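Local coordinates for protein BlEst2 (Bacillus licheniformis, PDB 6WPX) that probably hydrolyses ester bonds as a lipase or esterase, with a C-terminal domain that has autoinhibitory effects, at residues Gly299-Glu304 with Val316-Asn321. Residues are numbered along the deposited sequence; the frame is centred on the assembly and turned at random.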
loop_
_atom_site.group_PDB
_atom_site.type_symbol
_atom_site.label_atom_id
_atom_site.label_comp_id
_atom_site.label_asym_id
_atom_site.label_seq_id
_atom_site.Cartn_x
_atom_site.Cartn_y
_atom_site.Cartn_z
ATOM N N GLY A 299 24.905 -16.769 0.932
ATOM C CA GLY A 299 25.099 -17.932 1.790
ATOM C C GLY A 299 24.421 -17.748 3.127
ATOM O O GLY A 299 23.213 -17.955 3.256
ATOM N N LEU A 300 25.196 -17.325 4.123
ATOM C CA LEU A 300 24.673 -17.055 5.445
ATOM C C LEU A 300 24.651 -15.546 5.673
ATOM O O LEU A 300 25.668 -14.866 5.487
ATOM C CB LEU A 300 25.523 -17.743 6.530
ATOM C CG LEU A 300 25.192 -17.361 7.993
ATOM C CD1 LEU A 300 23.838 -17.900 8.428
ATOM C CD2 LEU A 300 26.287 -17.835 8.936
ATOM N N ARG A 301 23.479 -15.023 6.065
ATOM C CA ARG A 301 23.346 -13.622 6.425
ATOM C C ARG A 301 22.687 -13.565 7.776
ATOM O O ARG A 301 21.609 -14.135 7.975
ATOM C CB ARG A 301 22.525 -12.815 5.402
ATOM C CG ARG A 301 22.305 -11.337 5.801
ATOM C CD ARG A 301 23.590 -10.551 5.617
ATOM N NE ARG A 301 23.425 -9.108 5.719
ATOM C CZ ARG A 301 23.606 -8.255 4.718
ATOM N NH1 ARG A 301 23.906 -8.697 3.504
ATOM N NH2 ARG A 301 23.452 -6.955 4.914
ATOM N N GLU A 302 23.324 -12.854 8.695
ATOM C CA GLU A 302 22.768 -12.659 10.023
ATOM C C GLU A 302 22.533 -11.183 10.239
ATOM O O GLU A 302 23.345 -10.358 9.811
ATOM C CB GLU A 302 23.673 -13.241 11.109
ATOM C CG GLU A 302 23.975 -14.725 10.930
ATOM C CD GLU A 302 24.649 -15.442 12.090
ATOM O OE1 GLU A 302 24.259 -16.601 12.343
ATOM O OE2 GLU A 302 25.592 -14.893 12.707
ATOM N N GLU A 303 21.408 -10.852 10.883
ATOM C CA GLU A 303 21.051 -9.478 11.230
ATOM C C GLU A 303 20.652 -9.430 12.681
ATOM O O GLU A 303 19.704 -10.108 13.088
ATOM C CB GLU A 303 19.887 -8.933 10.352
ATOM C CG GLU A 303 20.284 -8.607 8.923
ATOM C CD GLU A 303 21.253 -7.458 8.691
ATOM O OE1 GLU A 303 21.702 -7.318 7.530
ATOM O OE2 GLU A 303 21.598 -6.729 9.651
ATOM N N GLU A 304 21.378 -8.650 13.462
ATOM C CA GLU A 304 21.058 -8.490 14.873
ATOM C C GLU A 304 20.019 -7.393 15.017
ATOM O O GLU A 304 19.909 -6.525 14.161
ATOM C CB GLU A 304 22.302 -8.124 15.691
ATOM C CG GLU A 304 23.279 -9.272 15.864
ATOM C CD GLU A 304 24.443 -8.960 16.786
ATOM O OE1 GLU A 304 24.740 -7.766 17.016
ATOM O OE2 GLU A 304 25.068 -9.922 17.280
ATOM N N VAL A 316 8.241 -10.849 12.965
ATOM C CA VAL A 316 9.571 -10.947 12.360
ATOM C C VAL A 316 9.393 -11.499 10.962
ATOM O O VAL A 316 8.790 -12.551 10.782
ATOM C CB VAL A 316 10.502 -11.834 13.241
ATOM C CG1 VAL A 316 11.931 -11.869 12.701
ATOM C CG2 VAL A 316 10.501 -11.380 14.694
ATOM N N HIS A 317 9.867 -10.752 9.973
ATOM C CA HIS A 317 9.681 -11.103 8.579
ATOM C C HIS A 317 10.964 -11.081 7.800
ATOM O O HIS A 317 11.685 -10.086 7.838
ATOM C CB HIS A 317 8.678 -10.130 7.915
ATOM C CG HIS A 317 7.465 -9.913 8.740
ATOM N ND1 HIS A 317 6.363 -10.735 8.622
ATOM C CD2 HIS A 317 7.237 -9.011 9.717
ATOM C CE1 HIS A 317 5.506 -10.320 9.536
ATOM N NE2 HIS A 317 5.984 -9.283 10.213
ATOM N N TRP A 318 11.211 -12.149 7.040
ATOM C CA TRP A 318 12.348 -12.183 6.131
ATOM C C TRP A 318 11.752 -12.307 4.724
ATOM O O TRP A 318 11.277 -13.372 4.340
ATOM C CB TRP A 318 13.314 -13.333 6.455
ATOM C CG TRP A 318 14.566 -13.319 5.620
ATOM C CD1 TRP A 318 14.732 -13.859 4.377
ATOM C CD2 TRP A 318 15.828 -12.729 5.976
ATOM N NE1 TRP A 318 16.024 -13.656 3.939
ATOM C CE2 TRP A 318 16.712 -12.945 4.894
ATOM C CE3 TRP A 318 16.284 -11.993 7.090
ATOM C CZ2 TRP A 318 18.046 -12.516 4.921
ATOM C CZ3 TRP A 318 17.597 -11.530 7.096
ATOM C CH2 TRP A 318 18.472 -11.821 6.035
ATOM N N LEU A 319 11.721 -11.197 3.984
ATOM C CA LEU A 319 11.212 -11.188 2.600
ATOM C C LEU A 319 12.351 -11.534 1.699
ATOM O O LEU A 319 13.451 -11.033 1.895
ATOM C CB LEU A 319 10.640 -9.822 2.200
ATOM C CG LEU A 319 9.308 -9.404 2.842
ATOM C CD1 LEU A 319 9.528 -8.836 4.256
ATOM C CD2 LEU A 319 8.613 -8.398 1.965
ATOM N N SER A 320 12.104 -12.426 0.733
ATOM C CA SER A 320 13.125 -12.907 -0.199
ATOM C C SER A 320 12.516 -13.138 -1.587
ATOM O O SER A 320 11.300 -13.221 -1.720
ATOM C CB SER A 320 13.711 -14.221 0.314
ATOM O OG SER A 320 14.701 -14.741 -0.568
ATOM N N ASN A 321 13.363 -13.260 -2.608
ATOM C CA ASN A 321 12.900 -13.566 -3.954
ATOM C C ASN A 321 12.695 -15.084 -4.097
ATOM O O ASN A 321 12.138 -15.534 -5.098
ATOM C CB ASN A 321 13.861 -13.020 -5.015
ATOM C CG ASN A 321 15.269 -13.492 -4.856
ATOM O OD1 ASN A 321 15.927 -13.217 -3.855
ATOM N ND2 ASN A 321 15.788 -14.129 -5.892
#
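Trp318 sets CG anti to the backbone N (chi1 -174°), which carries its indole across to strand 300-307; Arg301 does the same (chi1 177°), which brings its CG to the ring. The two strands lie in two antiparallel sheets that pack face to face, consistent with a beta sandwich. Strand 300-307 is an outer strand of one sheet, and strand 313-320 runs inside the other. Their backbones stay well apart, with 10.4 Å between Glu303 CA and Trp318 CA. The indole bridges this gap. Its six-membered ring is turned to strand 300-307, and Arg301 CG meets Trp318 CH2 at 3.9 Å, at the ring edge and in its plane. Glu303 CG lies near the same edge, 4.4 Å from Trp318 CZ3. The contact is small, 108 Å² in all, and is made by carbon atoms, with no hydrogen bond across it. Phe379 stacks on the indole, and Trp318 NE1 is hydrogen-bonded to Glu377 OE1. Ile369 and Ser371 of strand 365-372 also touch the Trp318 side chain. The Arg301 chain bends at chi2 (74°), and its end leads away from the tryptophan. There the guanidinium forms a salt bridge with Glu303. An alanine in place of Arg301 would probably take the CG contact from Trp318 CH2 and leave the Glu303 carboxylate without this charged mate. Arg301 NE is 3.1 Å from Glu303 OE1 and approaches from above the carboxylate plane.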